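Long-range contacts in Lmo0651 protein (Listeria monocytogenes serovar 1/2a, PDB 6EP3), which controls expression of the Listeria Agr system and mediates virulence, probably as a GntR-type transcription factor that binds specific regulatory DNA sequences: residues F136-I141 / I152-F157; F101-D106 / F143-Y148; Q115-F120 / E127-A132. All blocks are in the same frame, centred on the assembly; numbering follows the deposited sequence.

Contact 1 of 3, residues F136-I141 / I152-F157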
loop_
_atom_site.group_PDB
_atom_site.type_symbol
_atom_site.label_atom_id
_atom_site.label_comp_id
_atom_site.label_asym_id
_atom_site.label_seq_id
_atom_site.Cartn_x
_atom_site.Cartn_y
_atom_site.Cartn_z
ATOM N N PHE B 136 -9.781 12.233 9.405
ATOM C CA PHE B 136 -11.165 11.769 9.478
ATOM C C PHE B 136 -11.370 10.534 8.597
ATOM O O PHE B 136 -11.975 9.531 9.018
ATOM C CB PHE B 136 -12.105 12.904 9.065
ATOM C CG PHE B 136 -13.555 12.521 9.048
ATOM C CD1 PHE B 136 -14.321 12.611 10.197
ATOM C CD2 PHE B 136 -14.155 12.073 7.882
ATOM C CE1 PHE B 136 -15.658 12.260 10.185
ATOM C CE2 PHE B 136 -15.495 11.713 7.864
ATOM C CZ PHE B 136 -16.245 11.807 9.016
ATOM N N ILE B 137 -10.870 10.592 7.362
ATOM C CA ILE B 137 -10.969 9.424 6.484
ATOM C C ILE B 137 -10.223 8.232 7.082
ATOM O O ILE B 137 -10.696 7.087 7.028
ATOM C CB ILE B 137 -10.462 9.774 5.075
ATOM C CG1 ILE B 137 -11.390 10.806 4.427
ATOM C CG2 ILE B 137 -10.358 8.524 4.216
ATOM C CD1 ILE B 137 -10.891 11.337 3.096
ATOM N N LEU B 138 -9.062 8.486 7.690
ATOM C CA LEU B 138 -8.271 7.407 8.279
ATOM C C LEU B 138 -8.992 6.771 9.456
ATOM O O LEU B 138 -8.881 5.566 9.678
ATOM C CB LEU B 138 -6.909 7.931 8.734
ATOM C CG LEU B 138 -5.853 8.244 7.674
ATOM C CD1 LEU B 138 -4.613 8.837 8.328
ATOM C CD2 LEU B 138 -5.502 7.007 6.873
ATOM N N CYS B 139 -9.716 7.573 10.233
ATOM C CA CYS B 139 -10.507 7.037 11.335
ATOM C C CYS B 139 -11.622 6.137 10.810
ATOM O O CYS B 139 -11.865 5.032 11.330
ATOM C CB CYS B 139 -11.067 8.199 12.163
ATOM S SG CYS B 139 -11.829 7.711 13.688
ATOM N N LEU B 140 -12.316 6.605 9.769
ATOM C CA LEU B 140 -13.300 5.755 9.104
ATOM C C LEU B 140 -12.687 4.421 8.691
ATOM O O LEU B 140 -13.274 3.356 8.913
ATOM C CB LEU B 140 -13.862 6.465 7.874
ATOM C CG LEU B 140 -14.890 7.560 8.128
ATOM C CD1 LEU B 140 -15.391 8.102 6.803
ATOM C CD2 LEU B 140 -16.036 7.014 8.956
ATOM N N ILE B 141 -11.486 4.464 8.114
ATOM C CA ILE B 141 -10.852 3.236 7.632
ATOM C C ILE B 141 -10.402 2.364 8.798
ATOM O O ILE B 141 -10.501 1.132 8.747
ATOM C CB ILE B 141 -9.685 3.572 6.690
ATOM C CG1 ILE B 141 -10.219 4.290 5.456
ATOM C CG2 ILE B 141 -8.931 2.307 6.295
ATOM C CD1 ILE B 141 -9.182 4.569 4.422
ATOM N N ILE B 152 -1.454 1.924 4.248
ATOM C CA ILE B 152 -1.573 2.121 2.804
ATOM C C ILE B 152 -2.206 3.474 2.505
ATOM O O ILE B 152 -1.707 4.255 1.679
ATOM C CB ILE B 152 -2.381 0.970 2.177
ATOM C CG1 ILE B 152 -1.553 -0.316 2.145
ATOM C CG2 ILE B 152 -2.880 1.346 0.789
ATOM C CD1 ILE B 152 -2.394 -1.565 1.970
ATOM N N VAL B 153 -3.314 3.779 3.181
ATOM C CA VAL B 153 -3.990 5.041 2.906
ATOM C C VAL B 153 -3.168 6.223 3.402
ATOM O O VAL B 153 -3.226 7.309 2.819
ATOM C CB VAL B 153 -5.403 5.022 3.507
ATOM C CG1 VAL B 153 -6.134 6.312 3.189
ATOM C CG2 VAL B 153 -6.164 3.833 2.947
ATOM N N LYS B 154 -2.360 6.033 4.448
ATOM C CA LYS B 154 -1.447 7.095 4.864
ATOM C C LYS B 154 -0.425 7.392 3.774
ATOM O O LYS B 154 -0.112 8.558 3.502
ATOM C CB LYS B 154 -0.741 6.712 6.163
ATOM C CG LYS B 154 -1.549 6.968 7.429
ATOM C CD LYS B 154 -0.745 6.594 8.669
ATOM C CE LYS B 154 -1.480 6.967 9.949
ATOM N NZ LYS B 154 -0.731 6.555 11.173
ATOM N N GLN B 155 0.105 6.342 3.143
ATOM C CA GLN B 155 1.044 6.541 2.042
ATOM C C GLN B 155 0.371 7.266 0.879
ATOM O O GLN B 155 0.964 8.157 0.251
ATOM C CB GLN B 155 1.596 5.191 1.578
ATOM C CG GLN B 155 2.903 4.809 2.242
ATOM C CD GLN B 155 4.039 5.744 1.895
ATOM O OE1 GLN B 155 4.889 6.037 2.735
ATOM N NE2 GLN B 155 4.061 6.221 0.655
ATOM N N ILE B 156 -0.875 6.890 0.583
ATOM C CA ILE B 156 -1.637 7.577 -0.461
ATOM C C ILE B 156 -1.805 9.055 -0.124
ATOM O O ILE B 156 -1.661 9.929 -0.991
ATOM C CB ILE B 156 -3.003 6.902 -0.661
ATOM C CG1 ILE B 156 -2.845 5.548 -1.350
ATOM C CG2 ILE B 156 -3.932 7.817 -1.448
ATOM C CD1 ILE B 156 -4.164 4.852 -1.559
ATOM N N PHE B 157 -2.149 9.356 1.132
ATOM C CA PHE B 157 -2.336 10.742 1.546
ATOM C C PHE B 157 -1.036 11.520 1.426
ATOM O O PHE B 157 -1.032 12.687 1.016
ATOM C CB PHE B 157 -2.848 10.797 2.989
ATOM C CG PHE B 157 -4.310 10.488 3.135
ATOM C CD1 PHE B 157 -5.209 10.846 2.149
ATOM C CD2 PHE B 157 -4.787 9.857 4.273
ATOM C CE1 PHE B 157 -6.561 10.571 2.281
ATOM C CE2 PHE B 157 -6.137 9.581 4.415
ATOM C CZ PHE B 157 -7.024 9.940 3.417
#
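Leu138 reaches across to Phe157 and Val153, and this apolar trio holds the middle of the contact. The branch carbon CG of Leu138 lies at the rim of the Phe157 ring, close to the ring plane and 3.5 Å from Phe157 CE2, while its CD2 methyl comes within 3.8 Å of Val153 CG1. The leucine runs past both partners in the opposite direction to theirs. Leu138 and the extended chain of Lys154 cross at about a right angle, and Leu138 CD1 rests on Lys154 CG at 3.7 Å, so the lysine lends its aliphatic part to the packing at the exposed border.

Ile137 meets the same phenylalanine at another point of its edge, with Ile137 CG2 3.7 Å from Phe157 CZ. The ring is thus held along its rim by two successive residues of one helix. With CG1 beside the backbone N (chi1 -66°), Ile137 leaves CG2 as the branch that meets the ring. One turn on, Ile141 and Val153 reach for each other tip to tip, and Ile141 CD1 sits only 3.4 Å from Val153 CG2, tighter than ordinary van der Waals contact.

These residues join helices 126-142 and 147-163, consecutive and nearly antiparallel in the all-helical FCD domain; the two short segments run at 162° to each other, their axes 10.6 Å apart. No hydrogen bond crosses between them, so side chains alone span the gap.

Helix 77-101 supplies the next layer: its Val91 packs on Ile141, Phe90 on Val153 and Ile87 on Phe157, whose ring also stacks with His134. On helix 147-163, Ile152 packs against Ile152 of the second subunit, which brings this helix to the dimer interface.

Contact 2 of 3, residues F101-D106 / F143-Y148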
loop_
_atom_site.group_PDB
_atom_site.type_symbol
_atom_site.label_atom_id
_atom_site.label_comp_id
_atom_site.label_asym_id
_atom_site.label_seq_id
_atom_site.Cartn_x
_atom_site.Cartn_y
_atom_site.Cartn_z
ATOM N N PHE B 101 -19.759 -7.345 11.318
ATOM C CA PHE B 101 -19.227 -8.083 12.456
ATOM C C PHE B 101 -19.553 -7.430 13.792
ATOM O O PHE B 101 -19.149 -7.952 14.836
ATOM C CB PHE B 101 -17.711 -8.250 12.317
ATOM C CG PHE B 101 -17.304 -9.210 11.233
ATOM C CD1 PHE B 101 -16.148 -8.998 10.500
ATOM C CD2 PHE B 101 -18.079 -10.321 10.945
ATOM C CE1 PHE B 101 -15.771 -9.879 9.501
ATOM C CE2 PHE B 101 -17.706 -11.205 9.947
ATOM C CZ PHE B 101 -16.552 -10.984 9.226
ATOM N N GLY B 102 -20.274 -6.314 13.786
ATOM C CA GLY B 102 -20.679 -5.679 15.031
ATOM C C GLY B 102 -19.524 -5.150 15.851
ATOM O O GLY B 102 -19.585 -5.168 17.087
ATOM N N TYR B 103 -18.479 -4.655 15.193
ATOM C CA TYR B 103 -17.390 -4.029 15.925
ATOM C C TYR B 103 -17.872 -2.755 16.615
ATOM O O TYR B 103 -18.918 -2.189 16.288
ATOM C CB TYR B 103 -16.220 -3.711 14.993
ATOM C CG TYR B 103 -15.592 -4.927 14.359
ATOM C CD1 TYR B 103 -14.971 -4.847 13.117
ATOM C CD2 TYR B 103 -15.611 -6.155 15.005
ATOM C CE1 TYR B 103 -14.388 -5.954 12.541
ATOM C CE2 TYR B 103 -15.033 -7.269 14.437
ATOM C CZ TYR B 103 -14.422 -7.166 13.203
ATOM O OH TYR B 103 -13.846 -8.280 12.632
ATOM N N GLU B 104 -17.070 -2.292 17.567
ATOM C CA GLU B 104 -17.330 -1.049 18.281
ATOM C C GLU B 104 -16.520 0.062 17.626
ATOM O O GLU B 104 -15.297 0.125 17.784
ATOM C CB GLU B 104 -16.956 -1.212 19.750
ATOM C CG GLU B 104 -17.720 -0.344 20.718
ATOM C CD GLU B 104 -17.335 -0.635 22.154
ATOM O OE1 GLU B 104 -16.326 -0.070 22.622
ATOM O OE2 GLU B 104 -18.027 -1.450 22.805
ATOM N N MET B 105 -17.205 0.943 16.901
ATOM C CA MET B 105 -16.540 2.051 16.233
ATOM C C MET B 105 -16.236 3.161 17.231
ATOM O O MET B 105 -17.115 3.586 17.987
ATOM C CB MET B 105 -17.412 2.587 15.099
ATOM C CG MET B 105 -17.826 1.541 14.082
ATOM S SD MET B 105 -18.999 2.215 12.892
ATOM C CE MET B 105 -20.420 1.169 13.186
ATOM N N ASP B 106 -14.987 3.628 17.235
ATOM C CA ASP B 106 -14.578 4.762 18.065
ATOM C C ASP B 106 -15.173 6.033 17.467
ATOM O O ASP B 106 -14.494 6.834 16.820
ATOM C CB ASP B 106 -13.060 4.850 18.157
ATOM C CG ASP B 106 -12.591 5.622 19.376
ATOM O OD1 ASP B 106 -11.588 5.207 19.995
ATOM O OD2 ASP B 106 -13.218 6.647 19.716
ATOM N N PHE B 143 -11.880 1.969 11.409
ATOM C CA PHE B 143 -13.028 1.206 11.889
ATOM C C PHE B 143 -12.996 -0.252 11.432
ATOM O O PHE B 143 -13.662 -1.095 12.043
ATOM C CB PHE B 143 -14.334 1.869 11.445
ATOM C CG PHE B 143 -14.646 3.147 12.184
ATOM C CD1 PHE B 143 -13.923 3.506 13.310
ATOM C CD2 PHE B 143 -15.666 3.979 11.753
ATOM C CE1 PHE B 143 -14.210 4.678 13.994
ATOM C CE2 PHE B 143 -15.957 5.146 12.427
ATOM C CZ PHE B 143 -15.226 5.498 13.552
ATOM N N ALA B 144 -12.235 -0.580 10.383
ATOM C CA ALA B 144 -12.089 -1.971 9.973
ATOM C C ALA B 144 -11.113 -2.751 10.843
ATOM O O ALA B 144 -11.064 -3.980 10.730
ATOM C CB ALA B 144 -11.633 -2.062 8.513
ATOM N N GLU B 145 -10.340 -2.075 11.697
ATOM C CA GLU B 145 -9.290 -2.719 12.486
ATOM C C GLU B 145 -8.293 -3.443 11.582
ATOM O O GLU B 145 -8.025 -4.635 11.732
ATOM C CB GLU B 145 -9.867 -3.648 13.557
ATOM C CG GLU B 145 -10.561 -2.886 14.682
ATOM C CD GLU B 145 -11.871 -3.503 15.114
ATOM O OE1 GLU B 145 -12.902 -3.181 14.493
ATOM O OE2 GLU B 145 -11.868 -4.301 16.076
ATOM N N ASN B 146 -7.747 -2.691 10.625
ATOM C CA ASN B 146 -6.784 -3.217 9.662
ATOM C C ASN B 146 -5.663 -2.194 9.521
ATOM O O ASN B 146 -5.701 -1.296 8.660
ATOM C CB ASN B 146 -7.448 -3.514 8.318
ATOM C CG ASN B 146 -6.713 -4.572 7.537
ATOM O OD1 ASN B 146 -5.487 -4.645 7.580
ATOM N ND2 ASN B 146 -7.458 -5.398 6.811
ATOM N N PRO B 147 -4.634 -2.309 10.364
ATOM C CA PRO B 147 -3.526 -1.345 10.308
ATOM C C PRO B 147 -2.803 -1.341 8.976
ATOM O O PRO B 147 -2.250 -0.303 8.592
ATOM C CB PRO B 147 -2.607 -1.806 11.449
ATOM C CG PRO B 147 -3.500 -2.593 12.369
ATOM C CD PRO B 147 -4.496 -3.263 11.476
ATOM N N TYR B 148 -2.771 -2.474 8.266
ATOM C CA TYR B 148 -2.186 -2.476 6.928
ATOM C C TYR B 148 -2.911 -1.485 6.028
ATOM O O TYR B 148 -2.279 -0.702 5.305
ATOM C CB TYR B 148 -2.229 -3.882 6.324
ATOM C CG TYR B 148 -1.465 -4.912 7.122
ATOM C CD1 TYR B 148 -2.131 -5.865 7.882
ATOM C CD2 TYR B 148 -0.078 -4.940 7.103
ATOM C CE1 TYR B 148 -1.434 -6.811 8.611
ATOM C CE2 TYR B 148 0.628 -5.878 7.830
ATOM C CZ TYR B 148 -0.056 -6.809 8.582
ATOM O OH TYR B 148 0.643 -7.743 9.305
#
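Two interhelical turns of the FCD domain meet here: the loop that links helix 77-101 to helix 107-123, and the turn from helix 126-142 into helix 147-163. Met105 and Phe143 form the apolar half of the contact. Met105 CB stands almost exactly over the centre of the Phe143 ring, 3.8 Å from the centroid and 2° off the normal, a CH-pi contact. Farther out the sulfur makes an oblique Met-aromatic contact, with Met105 SD 3.9 Å from Phe143 CD2. The methionine crosses the ring side chain at about a right angle. Phe143 also brings CE1 within 3.5 Å of the backbone N of Asp106, whose carboxylate turns to Lys109 N and caps helix 107-123. Leu107 and Leu110 of that helix pack on the phenylalanine as well.

The polar half pairs Tyr103 with Glu145. A bend at chi2 (137°) in Glu145 brings its carboxyl group over the rim of one tyrosine face, with Glu145 OE1 3.0 Å from Tyr103 CD1 and the ring and carboxylate planes 71° apart. Phe101 CB lies over the opposite face.

Lys97 of helix 77-101 touches Tyr103 and bonds through NZ to Ala144 O, but no hydrogen bond joins the two turns directly. A carboxylate over a pi face probably gains little electrostatically, so Tyr103 and Glu145 meet mainly by packing.

Contact 3 of 3, residues Q115-F120 / E127-A132. With SO4 (sulfate ion), chain S.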
loop_
_atom_site.group_PDB
_atom_site.type_symbol
_atom_site.label_atom_id
_atom_site.label_comp_id
_atom_site.label_asym_id
_atom_site.label_seq_id
_atom_site.Cartn_x
_atom_site.Cartn_y
_atom_site.Cartn_z
ATOM N N GLN B 115 -14.497 17.612 14.168
ATOM C CA GLN B 115 -14.453 18.933 14.783
ATOM C C GLN B 115 -13.125 19.629 14.528
ATOM O O GLN B 115 -13.087 20.858 14.426
ATOM C CB GLN B 115 -14.728 18.828 16.281
ATOM C CG GLN B 115 -16.178 18.531 16.590
ATOM C CD GLN B 115 -16.617 19.079 17.929
ATOM O OE1 GLN B 115 -17.766 19.481 18.093
ATOM N NE2 GLN B 115 -15.708 19.089 18.899
ATOM N N GLU B 116 -12.032 18.870 14.416
ATOM C CA GLU B 116 -10.764 19.488 14.039
ATOM C C GLU B 116 -10.826 20.013 12.614
ATOM O O GLU B 116 -10.259 21.072 12.307
ATOM C CB GLU B 116 -9.613 18.494 14.205
ATOM C CG GLU B 116 -9.119 18.370 15.637
ATOM C CD GLU B 116 -8.528 19.661 16.170
ATOM O OE1 GLU B 116 -9.297 20.560 16.573
ATOM O OE2 GLU B 116 -7.287 19.774 16.201
ATOM N N MET B 117 -11.501 19.280 11.727
ATOM C CA MET B 117 -11.803 19.823 10.407
ATOM C C MET B 117 -12.527 21.161 10.519
ATOM O O MET B 117 -12.138 22.150 9.888
ATOM C CB MET B 117 -12.649 18.839 9.610
ATOM C CG MET B 117 -11.889 17.680 9.037
ATOM S SD MET B 117 -13.080 16.401 8.649
ATOM C CE MET B 117 -13.539 16.965 7.020
ATOM N N GLU B 118 -13.605 21.188 11.307
ATOM C CA GLU B 118 -14.355 22.428 11.499
ATOM C C GLU B 118 -13.450 23.554 11.992
ATOM O O GLU B 118 -13.529 24.691 11.509
ATOM C CB GLU B 118 -15.496 22.203 12.487
ATOM C CG GLU B 118 -16.823 21.844 11.847
ATOM C CD GLU B 118 -17.890 21.530 12.877
ATOM O OE1 GLU B 118 -17.568 20.866 13.884
ATOM O OE2 GLU B 118 -19.048 21.957 12.687
ATOM N N ARG B 119 -12.591 23.254 12.966
ATOM C CA ARG B 119 -11.743 24.275 13.570
ATOM C C ARG B 119 -10.760 24.845 12.561
ATOM O O ARG B 119 -10.592 26.066 12.460
ATOM C CB ARG B 119 -10.999 23.686 14.769
ATOM C CG ARG B 119 -9.944 24.616 15.341
ATOM C CD ARG B 119 -9.489 24.151 16.716
ATOM N NE ARG B 119 -8.431 23.148 16.659
ATOM C CZ ARG B 119 -7.137 23.431 16.749
ATOM N NH1 ARG B 119 -6.741 24.690 16.898
ATOM N NH2 ARG B 119 -6.237 22.460 16.697
ATOM N N PHE B 120 -10.085 23.973 11.813
ATOM C CA PHE B 120 -9.100 24.463 10.857
ATOM C C PHE B 120 -9.764 25.181 9.686
ATOM O O PHE B 120 -9.191 26.131 9.138
ATOM C CB PHE B 120 -8.216 23.308 10.396
ATOM C CG PHE B 120 -7.213 22.880 11.431
ATOM C CD1 PHE B 120 -6.411 23.820 12.061
ATOM C CD2 PHE B 120 -7.099 21.551 11.805
ATOM C CE1 PHE B 120 -5.489 23.439 13.023
ATOM C CE2 PHE B 120 -6.181 21.162 12.769
ATOM C CZ PHE B 120 -5.375 22.109 13.377
ATOM N N GLU B 127 -3.383 23.725 5.102
ATOM C CA GLU B 127 -2.619 22.491 5.260
ATOM C C GLU B 127 -3.177 21.647 6.394
ATOM O O GLU B 127 -3.343 20.426 6.255
ATOM C CB GLU B 127 -1.142 22.812 5.501
ATOM C CG GLU B 127 -0.396 23.369 4.288
ATOM C CD GLU B 127 -0.904 24.729 3.840
ATOM O OE1 GLU B 127 -1.445 25.476 4.686
ATOM O OE2 GLU B 127 -0.764 25.049 2.640
ATOM N N ASN B 128 -3.482 22.282 7.524
ATOM C CA ASN B 128 -4.024 21.536 8.646
ATOM C C ASN B 128 -5.433 21.037 8.355
ATOM O O ASN B 128 -5.804 19.956 8.814
ATOM C CB ASN B 128 -3.995 22.392 9.906
ATOM C CG ASN B 128 -2.620 22.437 10.533
ATOM O OD1 ASN B 128 -1.931 21.419 10.610
ATOM N ND2 ASN B 128 -2.214 23.613 10.998
ATOM N N TYR B 129 -6.215 21.779 7.565
ATOM C CA TYR B 129 -7.536 21.291 7.181
ATOM C C TYR B 129 -7.436 20.064 6.282
ATOM O O TYR B 129 -8.211 19.114 6.437
ATOM C CB TYR B 129 -8.336 22.396 6.490
ATOM C CG TYR B 129 -9.690 21.920 6.022
ATOM C CD1 TYR B 129 -10.766 21.846 6.897
ATOM C CD2 TYR B 129 -9.887 21.528 4.705
ATOM C CE1 TYR B 129 -12.002 21.399 6.468
ATOM C CE2 TYR B 129 -11.115 21.076 4.269
ATOM C CZ TYR B 129 -12.167 21.012 5.151
ATOM O OH TYR B 129 -13.389 20.564 4.705
ATOM N N PHE B 130 -6.514 20.084 5.318
ATOM C CA PHE B 130 -6.272 18.909 4.483
ATOM C C PHE B 130 -5.874 17.711 5.340
ATOM O O PHE B 130 -6.420 16.608 5.189
ATOM C CB PHE B 130 -5.183 19.228 3.456
ATOM C CG PHE B 130 -5.282 18.437 2.174
ATOM C CD1 PHE B 130 -6.512 18.139 1.609
ATOM C CD2 PHE B 130 -4.134 18.015 1.522
ATOM C CE1 PHE B 130 -6.593 17.419 0.423
ATOM C CE2 PHE B 130 -4.206 17.295 0.338
ATOM C CZ PHE B 130 -5.438 16.997 -0.212
ATOM N N ASP B 131 -4.928 17.920 6.263
ATOM C CA ASP B 131 -4.497 16.841 7.146
ATOM C C ASP B 131 -5.652 16.320 7.997
ATOM O O ASP B 131 -5.776 15.112 8.211
ATOM C CB ASP B 131 -3.361 17.326 8.046
ATOM C CG ASP B 131 -2.077 17.574 7.285
ATOM O OD1 ASP B 131 -1.979 17.147 6.113
ATOM O OD2 ASP B 131 -1.171 18.217 7.857
ATOM N N ALA B 132 -6.517 17.219 8.479
ATOM C CA ALA B 132 -7.625 16.809 9.337
ATOM C C ALA B 132 -8.681 16.034 8.557
ATOM O O ALA B 132 -9.251 15.060 9.064
ATOM C CB ALA B 132 -8.239 18.045 10.006
HETATM S S SO4 S . -3.212 24.433 18.937
HETATM O O1 SO4 S . -2.605 23.348 18.171
HETATM O O2 SO4 S . -4.162 25.150 18.091
HETATM O O3 SO4 S . -2.172 25.354 19.387
HETATM O O4 SO4 S . -3.906 23.880 20.097
#
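Phe120 lays one ring face on the CB of Asn128, and the other side chains arrange themselves round this pair. Asn128 CB sits 3.4 Å from the ring centroid and 6° off its normal, a close CH-pi contact, while the amide plane leans 28° from that of the ring. The amide's ND2 is hydrogen-bonded to Asp125 OD2, which probably helps hold the rotation of the amide. At the rim of the same ring, near its plane, Ala132 CB approaches Phe120 CD2 at 4.1 Å.

Tyr129 is turned differently. With CG anti to the backbone N (chi1 178°), it brings its ring edge to the backbone of the 115-120 segment: the Met117 carbonyl oxygen lies near the ring plane, 3.3 Å from Tyr129 CD1. Met117 CG rests against Ala132, 3.8 Å from Ala132 CB. The small alanine probably helps the nearly antiparallel helices come close, to 8.5 Å between the segment axes.

On the outer side, Arg119 grips Glu116 side-on, NE to OE1 (2.7 Å) and NH2 to OE2, both partners close to the guanidinium plane. This salt bridge fixes the rotation of the guanidinium, one face of which has Phe120 CE1 over its rim. Arg119 NH1 is hydrogen-bonded to a sulfate, probably from the crystallisation liquor.

The contact makes an antiparallel helical hairpin of helices 107-123 and 126-142. Helix 173-192 packs against it: Asn180 and Ser183 touch Met117, and Asn180 OD1 takes part in a hydrogen bond with Tyr129 OH.

How the contacts relate
All three contacts lie within the FCD domain: contacts 1 and 3 join successive helix pairs, and contact 2 joins interhelical loops, reaching helix 147-163 of contact 1 at its end. Contacts 1 and 3 use helix 126-142 at different heights, their centres 14 Å apart, and touch directly where Phe136 CB meets Met117 SD at 3.7 Å. Contact 1 also meets contact 2, 13 Å away between centres, through Cys139 SG and Asp106 O at 4.2 Å. Contacts 2 and 3 are separate, about 11 Å apart at their nearest atoms, although contact 3 is nested in the chain between the segments of contact 2. The sulfate is bound at contact 3.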